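Local coordinates for Non-heme chloroperoxidase CPO-A1 (Streptomyces aureofaciens, PDB 1A8Q), which acts as a cofactor-free haloperoxidase that can brominate and may carry out the chlorination step in 7-chlorotetracycline biosynthesis, at residues C3-Y13 and D74-L83; G56-Y67 and A186-C195. All blocks are in the same frame, centred on the assembly; numbering follows the deposited sequence.

Contact 1: C3-Y13 and D74-L83; sequences CTTRDGVEIFY and DDLNDLLTDL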
loop_
_atom_site.group_PDB
_atom_site.type_symbol
_atom_site.label_atom_id
_atom_site.label_comp_id
_atom_site.label_asym_id
_atom_site.label_seq_id
_atom_site.Cartn_x
_atom_site.Cartn_y
_atom_site.Cartn_z
ATOM N N CYS A 3 14.966 -10.281 6.537
ATOM C CA CYS A 3 14.442 -11.609 6.224
ATOM C C CYS A 3 15.053 -11.999 4.873
ATOM O O CYS A 3 14.990 -11.182 3.950
ATOM C CB CYS A 3 12.915 -11.530 6.079
ATOM S SG CYS A 3 12.212 -13.049 5.355
ATOM N N THR A 4 15.665 -13.171 4.790
ATOM C CA THR A 4 16.236 -13.557 3.482
ATOM C C THR A 4 15.206 -14.432 2.753
ATOM O O THR A 4 14.728 -15.411 3.332
ATOM C CB THR A 4 17.560 -14.289 3.676
ATOM O OG1 THR A 4 18.484 -13.429 4.363
ATOM C CG2 THR A 4 18.172 -14.687 2.339
ATOM N N THR A 5 14.872 -14.040 1.526
ATOM C CA THR A 5 13.812 -14.754 0.821
ATOM C C THR A 5 14.366 -16.058 0.256
ATOM O O THR A 5 15.570 -16.291 0.212
ATOM C CB THR A 5 13.171 -13.956 -0.316
ATOM O OG1 THR A 5 14.150 -13.815 -1.364
ATOM C CG2 THR A 5 12.727 -12.578 0.149
ATOM N N ARG A 6 13.435 -16.799 -0.354
ATOM C CA ARG A 6 13.787 -18.043 -1.033
ATOM C C ARG A 6 14.781 -17.839 -2.163
ATOM O O ARG A 6 15.493 -18.778 -2.571
ATOM C CB ARG A 6 12.466 -18.562 -1.631
ATOM C CG ARG A 6 11.977 -17.626 -2.743
ATOM C CD ARG A 6 10.461 -17.647 -2.920
ATOM N NE ARG A 6 10.049 -16.608 -3.872
ATOM C CZ ARG A 6 9.953 -15.321 -3.548
ATOM N NH1 ARG A 6 10.160 -14.957 -2.293
ATOM N NH2 ARG A 6 9.638 -14.412 -4.448
ATOM N N ASP A 7 14.856 -16.658 -2.734
ATOM C CA ASP A 7 15.757 -16.305 -3.813
ATOM C C ASP A 7 17.043 -15.627 -3.352
ATOM O O ASP A 7 17.797 -15.153 -4.222
ATOM C CB ASP A 7 15.128 -15.258 -4.742
ATOM C CG ASP A 7 13.858 -15.744 -5.401
ATOM O OD1 ASP A 7 13.865 -16.894 -5.879
ATOM O OD2 ASP A 7 12.898 -14.943 -5.428
ATOM N N GLY A 8 17.226 -15.444 -2.057
ATOM C CA GLY A 8 18.449 -14.824 -1.561
ATOM C C GLY A 8 18.329 -13.311 -1.479
ATOM O O GLY A 8 19.338 -12.638 -1.211
ATOM N N VAL A 9 17.125 -12.780 -1.615
ATOM C CA VAL A 9 16.934 -11.327 -1.553
ATOM C C VAL A 9 16.836 -10.919 -0.091
ATOM O O VAL A 9 16.244 -11.685 0.670
ATOM C CB VAL A 9 15.681 -10.925 -2.337
ATOM C CG1 VAL A 9 15.273 -9.480 -2.130
ATOM C CG2 VAL A 9 16.009 -11.108 -3.834
ATOM N N GLU A 10 17.386 -9.774 0.293
ATOM C CA GLU A 10 17.255 -9.380 1.709
ATOM C C GLU A 10 16.126 -8.373 1.846
ATOM O O GLU A 10 16.163 -7.275 1.286
ATOM C CB GLU A 10 18.591 -8.767 2.168
ATOM C CG GLU A 10 19.675 -9.832 2.243
ATOM C CD GLU A 10 20.991 -9.273 2.764
ATOM O OE1 GLU A 10 21.395 -8.187 2.329
ATOM O OE2 GLU A 10 21.574 -9.931 3.647
ATOM N N ILE A 11 15.097 -8.740 2.622
ATOM C CA ILE A 11 13.965 -7.827 2.824
ATOM C C ILE A 11 14.137 -7.195 4.202
ATOM O O ILE A 11 14.182 -7.923 5.204
ATOM C CB ILE A 11 12.647 -8.611 2.761
ATOM C CG1 ILE A 11 12.391 -9.110 1.314
ATOM C CG2 ILE A 11 11.425 -7.775 3.189
ATOM C CD1 ILE A 11 12.281 -8.030 0.265
ATOM N N PHE A 12 14.267 -5.877 4.212
ATOM C CA PHE A 12 14.464 -5.185 5.507
ATOM C C PHE A 12 13.111 -4.997 6.172
ATOM O O PHE A 12 12.157 -4.665 5.463
ATOM C CB PHE A 12 15.067 -3.788 5.239
ATOM C CG PHE A 12 15.348 -3.035 6.535
ATOM C CD1 PHE A 12 16.530 -3.270 7.225
ATOM C CD2 PHE A 12 14.437 -2.116 6.993
ATOM C CE1 PHE A 12 16.772 -2.558 8.403
ATOM C CE2 PHE A 12 14.677 -1.429 8.188
ATOM C CZ PHE A 12 15.844 -1.664 8.880
ATOM N N TYR A 13 13.003 -5.069 7.504
ATOM C CA TYR A 13 11.713 -4.797 8.117
ATOM C C TYR A 13 11.927 -4.291 9.555
ATOM O O TYR A 13 12.982 -4.549 10.130
ATOM C CB TYR A 13 10.728 -6.002 8.138
ATOM C CG TYR A 13 11.278 -7.191 8.913
ATOM C CD1 TYR A 13 12.200 -8.074 8.414
ATOM C CD2 TYR A 13 10.796 -7.366 10.215
ATOM C CE1 TYR A 13 12.682 -9.132 9.168
ATOM C CE2 TYR A 13 11.245 -8.448 10.984
ATOM C CZ TYR A 13 12.178 -9.299 10.456
ATOM O OH TYR A 13 12.658 -10.350 11.211
ATOM N N ASP A 74 5.065 -13.537 -2.740
ATOM C CA ASP A 74 5.871 -14.632 -2.273
ATOM C C ASP A 74 6.917 -14.105 -1.276
ATOM O O ASP A 74 7.317 -14.817 -0.364
ATOM C CB ASP A 74 6.554 -15.447 -3.374
ATOM C CG ASP A 74 5.559 -16.205 -4.244
ATOM O OD1 ASP A 74 4.379 -16.290 -3.928
ATOM O OD2 ASP A 74 5.998 -16.710 -5.326
ATOM N N ASP A 75 7.430 -12.892 -1.548
ATOM C CA ASP A 75 8.340 -12.283 -0.567
ATOM C C ASP A 75 7.585 -12.056 0.745
ATOM O O ASP A 75 8.160 -12.382 1.791
ATOM C CB ASP A 75 8.881 -10.951 -1.083
ATOM C CG ASP A 75 9.889 -11.102 -2.222
ATOM O OD1 ASP A 75 10.352 -12.188 -2.567
ATOM O OD2 ASP A 75 10.236 -10.020 -2.767
ATOM N N LEU A 76 6.348 -11.602 0.695
ATOM C CA LEU A 76 5.534 -11.433 1.908
ATOM C C LEU A 76 5.324 -12.788 2.572
ATOM O O LEU A 76 5.502 -12.938 3.792
ATOM C CB LEU A 76 4.221 -10.722 1.550
ATOM C CG LEU A 76 3.195 -10.602 2.696
ATOM C CD1 LEU A 76 3.786 -9.687 3.769
ATOM C CD2 LEU A 76 1.876 -10.044 2.192
ATOM N N ASN A 77 5.058 -13.835 1.768
ATOM C CA ASN A 77 4.920 -15.180 2.340
ATOM C C ASN A 77 6.171 -15.625 3.071
ATOM O O ASN A 77 6.113 -16.241 4.146
ATOM C CB ASN A 77 4.535 -16.200 1.256
ATOM C CG ASN A 77 4.438 -17.612 1.818
ATOM O OD1 ASN A 77 5.187 -18.525 1.466
ATOM N ND2 ASN A 77 3.523 -17.786 2.733
ATOM N N ASP A 78 7.350 -15.322 2.510
ATOM C CA ASP A 78 8.605 -15.717 3.164
ATOM C C ASP A 78 8.756 -15.008 4.511
ATOM O O ASP A 78 9.215 -15.651 5.454
ATOM C CB ASP A 78 9.837 -15.425 2.292
ATOM C CG ASP A 78 9.996 -16.394 1.129
ATOM O OD1 ASP A 78 9.381 -17.491 1.145
ATOM O OD2 ASP A 78 10.727 -16.043 0.191
ATOM N N LEU A 79 8.352 -13.751 4.613
ATOM C CA LEU A 79 8.476 -13.000 5.864
ATOM C C LEU A 79 7.520 -13.563 6.913
ATOM O O LEU A 79 7.908 -13.807 8.052
ATOM C CB LEU A 79 8.146 -11.523 5.589
ATOM C CG LEU A 79 8.134 -10.608 6.824
ATOM C CD1 LEU A 79 9.534 -10.355 7.331
ATOM C CD2 LEU A 79 7.449 -9.290 6.462
ATOM N N LEU A 80 6.281 -13.846 6.516
ATOM C CA LEU A 80 5.301 -14.392 7.472
ATOM C C LEU A 80 5.684 -15.794 7.910
ATOM O O LEU A 80 5.504 -16.153 9.073
ATOM C CB LEU A 80 3.915 -14.428 6.830
ATOM C CG LEU A 80 3.280 -13.093 6.429
ATOM C CD1 LEU A 80 1.839 -13.338 5.962
ATOM C CD2 LEU A 80 3.283 -12.034 7.509
ATOM N N THR A 81 6.261 -16.582 7.006
ATOM C CA THR A 81 6.690 -17.931 7.345
ATOM C C THR A 81 7.939 -17.957 8.213
ATOM O O THR A 81 8.015 -18.722 9.188
ATOM C CB THR A 81 6.968 -18.727 6.039
ATOM O OG1 THR A 81 5.729 -18.750 5.298
ATOM C CG2 THR A 81 7.418 -20.136 6.381
ATOM N N ASP A 82 8.926 -17.117 7.894
ATOM C CA ASP A 82 10.165 -17.054 8.673
ATOM C C ASP A 82 9.872 -16.678 10.123
ATOM O O ASP A 82 10.504 -17.192 11.051
ATOM C CB ASP A 82 11.097 -15.989 8.082
ATOM C CG ASP A 82 12.428 -15.798 8.778
ATOM O OD1 ASP A 82 13.043 -16.784 9.243
ATOM O OD2 ASP A 82 12.958 -14.666 8.804
ATOM N N LEU A 83 8.999 -15.719 10.350
ATOM C CA LEU A 83 8.614 -15.273 11.687
ATOM C C LEU A 83 7.503 -16.119 12.302
ATOM O O LEU A 83 7.121 -15.883 13.447
ATOM C CB LEU A 83 8.165 -13.803 11.618
ATOM C CG LEU A 83 9.303 -12.833 11.232
ATOM C CD1 LEU A 83 8.783 -11.402 11.213
ATOM C CD2 LEU A 83 10.490 -12.968 12.163
HETATM O O HOH W 1 15.565 -14.846 7.153
HETATM O O HOH W 2 12.818 -13.063 -3.570
HETATM O O HOH W 3 13.886 -12.438 9.789
#
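Salt bridges from Arg6 to Asp75 and Asp78, with Cys3 and Tyr13 packed on Leu79, join the N-terminal hairpin (strands 2-4 and 10-16, at the edge of the alpha/beta hydrolase sheet) to helix 69-82. Arg6 turns CG in between its backbone N and carbonyl carbon (chi1 67°) and then runs out straight to NE, which brings the guanidinium over the helix. One face rests on Asp74 CB, 3.4 Å from Arg6 CZ. The edge does the bonding. Arg6 NH1 reaches both Asp78 OD2 and Asp75 OD1 at 2.8 Å. Arg6 NH2 adds a second grip on that same Asp75 OD1 at 3.0 Å. Asp78 OD2 also takes the Arg6 backbone N-H at 2.9 Å, and Arg6 N and Arg6 NH1 approach from opposite faces of the Asp78 carboxylate. At the apolar end, Leu79 CD1 sits over one face of the Tyr13 ring, 3.9 Å from its centroid, and Leu83 CD2 closes on Tyr13 OH. A water accepts from Tyr13 OH and donates to Asp82 OD2, bridging hairpin and helix. Asp74 turns its oxygens elsewhere, to His107 and Arg106, and Asp75 OD2 pairs with Arg55. With so many donors around the Asp75 and Asp78 carboxylates, both would be expected to stay ionised, and the hairpin turn is held by charge as well as by packing.

Contact 2: G56-Y67 and A186-C195; sequences GHGHSTPVWDGY and AQTIEGGVRC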
loop_
_atom_site.group_PDB
_atom_site.type_symbol
_atom_site.label_atom_id
_atom_site.label_comp_id
_atom_site.label_asym_id
_atom_site.label_seq_id
_atom_site.Cartn_x
_atom_site.Cartn_y
_atom_site.Cartn_z
ATOM N N GLY A 56 13.891 -3.782 -3.638
ATOM C CA GLY A 56 14.163 -2.560 -4.398
ATOM C C GLY A 56 13.682 -1.246 -3.812
ATOM O O GLY A 56 13.729 -0.222 -4.484
ATOM N N HIS A 57 13.268 -1.218 -2.532
ATOM C CA HIS A 57 12.799 -0.007 -1.888
ATOM C C HIS A 57 13.491 0.040 -0.501
ATOM O O HIS A 57 13.871 -1.018 0.017
ATOM C CB HIS A 57 11.262 -0.046 -1.661
ATOM C CG HIS A 57 10.417 -0.074 -2.917
ATOM N ND1 HIS A 57 10.401 -1.126 -3.812
ATOM C CD2 HIS A 57 9.551 0.855 -3.377
ATOM C CE1 HIS A 57 9.593 -0.840 -4.813
ATOM N NE2 HIS A 57 9.078 0.368 -4.588
ATOM N N GLY A 58 13.580 1.237 0.017
ATOM C CA GLY A 58 14.104 1.397 1.389
ATOM C C GLY A 58 15.465 0.752 1.543
ATOM O O GLY A 58 16.389 1.084 0.784
ATOM N N HIS A 59 15.612 -0.136 2.516
ATOM C CA HIS A 59 16.862 -0.811 2.800
ATOM C C HIS A 59 16.847 -2.262 2.349
ATOM O O HIS A 59 17.749 -3.030 2.733
ATOM C CB HIS A 59 17.146 -0.838 4.318
ATOM C CG HIS A 59 17.500 0.522 4.844
ATOM N ND1 HIS A 59 18.596 1.239 4.482
ATOM C CD2 HIS A 59 16.825 1.247 5.772
ATOM C CE1 HIS A 59 18.608 2.405 5.122
ATOM N NE2 HIS A 59 17.547 2.404 5.910
ATOM N N SER A 60 15.866 -2.640 1.508
ATOM C CA SER A 60 15.928 -4.015 0.995
ATOM C C SER A 60 16.882 -4.104 -0.213
ATOM O O SER A 60 17.286 -3.068 -0.732
ATOM C CB SER A 60 14.533 -4.458 0.493
ATOM O OG SER A 60 13.709 -4.616 1.644
ATOM N N THR A 61 17.236 -5.307 -0.615
ATOM C CA THR A 61 18.205 -5.400 -1.762
ATOM C C THR A 61 17.748 -4.593 -2.936
ATOM O O THR A 61 16.612 -4.678 -3.405
ATOM C CB THR A 61 18.357 -6.877 -2.153
ATOM O OG1 THR A 61 18.685 -7.674 -1.036
ATOM C CG2 THR A 61 19.469 -7.072 -3.206
ATOM N N PRO A 62 18.630 -3.806 -3.585
ATOM C CA PRO A 62 18.320 -3.045 -4.763
ATOM C C PRO A 62 18.346 -3.971 -5.985
ATOM O O PRO A 62 19.286 -3.996 -6.784
ATOM C CB PRO A 62 19.457 -2.006 -4.855
ATOM C CG PRO A 62 20.595 -2.617 -4.110
ATOM C CD PRO A 62 19.983 -3.508 -3.029
ATOM N N VAL A 63 17.307 -4.799 -6.115
ATOM C CA VAL A 63 17.211 -5.800 -7.173
ATOM C C VAL A 63 16.841 -5.201 -8.512
ATOM O O VAL A 63 16.239 -4.141 -8.625
ATOM C CB VAL A 63 16.190 -6.918 -6.854
ATOM C CG1 VAL A 63 16.541 -7.682 -5.588
ATOM C CG2 VAL A 63 14.779 -6.333 -6.722
ATOM N N TRP A 64 17.187 -6.016 -9.551
ATOM C CA TRP A 64 16.785 -5.658 -10.900
ATOM C C TRP A 64 15.387 -6.258 -11.224
ATOM O O TRP A 64 14.655 -5.588 -11.946
ATOM C CB TRP A 64 17.779 -6.314 -11.913
ATOM C CG TRP A 64 17.345 -6.119 -13.338
ATOM C CD1 TRP A 64 16.948 -7.127 -14.180
ATOM C CD2 TRP A 64 17.162 -4.898 -14.030
ATOM N NE1 TRP A 64 16.533 -6.587 -15.379
ATOM C CE2 TRP A 64 16.651 -5.221 -15.315
ATOM C CE3 TRP A 64 17.387 -3.543 -13.771
ATOM C CZ2 TRP A 64 16.360 -4.255 -16.267
ATOM C CZ3 TRP A 64 17.101 -2.572 -14.701
ATOM C CH2 TRP A 64 16.619 -2.947 -15.972
ATOM N N ASP A 65 15.204 -7.480 -10.758
ATOM C CA ASP A 65 14.043 -8.205 -11.300
ATOM C C ASP A 65 12.991 -8.475 -10.234
ATOM O O ASP A 65 13.203 -8.203 -9.061
ATOM C CB ASP A 65 14.524 -9.594 -11.796
ATOM C CG ASP A 65 15.640 -10.130 -10.954
ATOM O OD1 ASP A 65 15.572 -10.319 -9.721
ATOM O OD2 ASP A 65 16.732 -10.342 -11.577
ATOM N N GLY A 66 11.897 -9.069 -10.738
ATOM C CA GLY A 66 10.858 -9.454 -9.776
ATOM C C GLY A 66 9.932 -8.343 -9.368
ATOM O O GLY A 66 9.280 -8.490 -8.301
ATOM N N TYR A 67 9.762 -7.286 -10.148
ATOM C CA TYR A 67 8.816 -6.218 -9.804
ATOM C C TYR A 67 7.428 -6.579 -10.373
ATOM O O TYR A 67 6.943 -5.951 -11.317
ATOM C CB TYR A 67 9.319 -4.890 -10.366
ATOM C CG TYR A 67 10.581 -4.416 -9.644
ATOM C CD1 TYR A 67 10.524 -3.988 -8.315
ATOM C CD2 TYR A 67 11.795 -4.372 -10.309
ATOM C CE1 TYR A 67 11.668 -3.590 -7.644
ATOM C CE2 TYR A 67 12.950 -3.928 -9.666
ATOM C CZ TYR A 67 12.883 -3.553 -8.347
ATOM O OH TYR A 67 14.015 -3.096 -7.697
ATOM N N ALA A 186 15.288 6.200 -2.181
ATOM C CA ALA A 186 15.849 4.902 -1.896
ATOM C C ALA A 186 15.294 3.832 -2.840
ATOM O O ALA A 186 15.770 2.689 -2.730
ATOM C CB ALA A 186 15.525 4.466 -0.457
ATOM N N GLN A 187 14.368 4.204 -3.721
ATOM C CA GLN A 187 13.846 3.146 -4.614
ATOM C C GLN A 187 14.732 3.000 -5.875
ATOM O O GLN A 187 15.127 4.035 -6.405
ATOM C CB GLN A 187 12.465 3.600 -5.036
ATOM C CG GLN A 187 11.723 2.607 -5.956
ATOM C CD GLN A 187 10.479 3.214 -6.561
ATOM O OE1 GLN A 187 9.332 2.649 -6.458
ATOM N NE2 GLN A 187 10.606 4.312 -7.244
ATOM N N THR A 188 14.877 1.770 -6.354
ATOM C CA THR A 188 15.657 1.649 -7.609
ATOM C C THR A 188 14.895 2.314 -8.727
ATOM O O THR A 188 13.652 2.382 -8.790
ATOM C CB THR A 188 15.906 0.192 -8.001
ATOM O OG1 THR A 188 14.613 -0.410 -8.217
ATOM C CG2 THR A 188 16.649 -0.548 -6.903
ATOM N N ILE A 189 15.618 2.737 -9.798
ATOM C CA ILE A 189 14.898 3.361 -10.920
ATOM C C ILE A 189 14.060 2.319 -11.667
ATOM O O ILE A 189 12.945 2.664 -12.062
ATOM C CB ILE A 189 15.889 4.047 -11.904
ATOM C CG1 ILE A 189 15.094 4.941 -12.863
ATOM C CG2 ILE A 189 16.761 2.975 -12.554
ATOM C CD1 ILE A 189 15.996 5.856 -13.720
ATOM N N GLU A 190 14.480 1.060 -11.671
ATOM C CA GLU A 190 13.740 0.005 -12.379
ATOM C C GLU A 190 12.482 -0.317 -11.575
ATOM O O GLU A 190 11.432 -0.534 -12.180
ATOM C CB GLU A 190 14.629 -1.221 -12.525
ATOM C CG GLU A 190 13.987 -2.379 -13.311
ATOM C CD GLU A 190 13.624 -2.083 -14.730
ATOM O OE1 GLU A 190 13.788 -0.958 -15.260
ATOM O OE2 GLU A 190 13.032 -3.013 -15.356
ATOM N N GLY A 191 12.589 -0.295 -10.251
ATOM C CA GLY A 191 11.350 -0.534 -9.459
ATOM C C GLY A 191 10.387 0.631 -9.655
ATOM O O GLY A 191 9.143 0.452 -9.685
ATOM N N GLY A 192 10.906 1.842 -9.793
ATOM C CA GLY A 192 10.119 3.033 -10.059
ATOM C C GLY A 192 9.221 2.832 -11.284
ATOM O O GLY A 192 7.985 2.949 -11.223
ATOM N N VAL A 193 9.839 2.450 -12.396
ATOM C CA VAL A 193 9.045 2.251 -13.631
ATOM C C VAL A 193 8.312 0.937 -13.716
ATOM O O VAL A 193 7.116 0.928 -14.089
ATOM C CB VAL A 193 9.991 2.361 -14.869
ATOM C CG1 VAL A 193 10.672 3.729 -14.882
ATOM C CG2 VAL A 193 11.004 1.255 -14.918
ATOM N N ARG A 194 8.836 -0.212 -13.292
ATOM C CA ARG A 194 8.162 -1.483 -13.458
ATOM C C ARG A 194 6.945 -1.580 -12.531
ATOM O O ARG A 194 5.973 -2.269 -12.890
ATOM C CB ARG A 194 9.048 -2.682 -13.101
ATOM C CG ARG A 194 10.194 -2.932 -14.075
ATOM C CD ARG A 194 9.675 -3.813 -15.235
ATOM N NE ARG A 194 8.842 -2.982 -16.102
ATOM C CZ ARG A 194 9.345 -2.144 -17.007
ATOM N NH1 ARG A 194 10.668 -2.067 -17.120
ATOM N NH2 ARG A 194 8.567 -1.395 -17.797
ATOM N N CYS A 195 7.046 -0.916 -11.359
ATOM C CA CYS A 195 5.836 -0.975 -10.506
ATOM C C CYS A 195 4.672 -0.268 -11.180
ATOM O O CYS A 195 3.512 -0.695 -10.916
ATOM C CB CYS A 195 6.113 -0.248 -9.174
ATOM S SG CYS A 195 7.055 -1.341 -8.056
HETATM O O HOH W 4 16.827 0.183 -3.689
HETATM O O HOH W 5 13.019 -5.495 -14.202
HETATM O O HOH W 6 6.002 -5.563 -13.642
#
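Tyr67 lies flat against the first turn of helix 189-201, a helix of the cap region that the alpha/beta hydrolase fold inserts between strands 112-118 and 215-220, and Thr188 is the N-cap of that helix. Tyr67 CB touches Arg194 CB at 3.5 Å. With CG placed beside the backbone N (chi1 -69°), the ring swings back toward the start of the helix. There its six carbons spread over Gly191 CA, which stands 3.5 Å from the ring centroid and only 10° off the normal, a close CH-pi contact that a residue without a side chain allows. Asp65 O stands above the other face, toward its rim. At the tip, Tyr67 OH accepts from Thr188 OG1 at 2.8 Å and donates to Val63 O, so the phenol ties the loop to the helix cap. The bond from Tyr67 OH to Val63 O is short, 2.6 Å. Thr188 OG1 in turn accepts from Gly191 N at 2.9 Å, the capping bond. The backbone joins in as well, with Thr188 N giving a nearly straight bond to Gly56 O at 3.0 Å.

Deeper in, Gln187 CG covers one face of the His57 ring, whose ND1 is held by Arg55 O, and Cys195 SG comes up at the edge of that ring. On the outer side, Glu190 CG is 3.7 Å from the centroid of the six-membered ring of Trp64, and the carboxylate plane is tilted just 14° from the indole. Arg194 NH1 pairs with Glu190 OE2 but finds a further partner through NH2 in Asp197. A water bridges the outer side, donating to Trp64 O and, at 2.7 Å, to Glu190 OE2.

Overall arrangement
The segments alternate along the chain, 3-13, 56-67, 74-83, then 186-195, so the loop of contact 2 runs between strand 48-52 and the helix of contact 1. The contact centres are about 15 Å apart, and the two meet directly where that loop passes strand 10-16: Thr61 OG1 lies 2.8 Å from Glu10 N and Ser60 OG 2.9 Å from Phe12 N, both probable hydrogen bonds. Contact 1 packs helix 69-82 against the edge strands of the central sheet, away from the catalytic triad. Contact 2 joins the core to cap helix 189-201, and its Cys195 side chain lies about 10 Å from that of Ser94, of the catalytic triad. A single loop thus links sheet edge and cap.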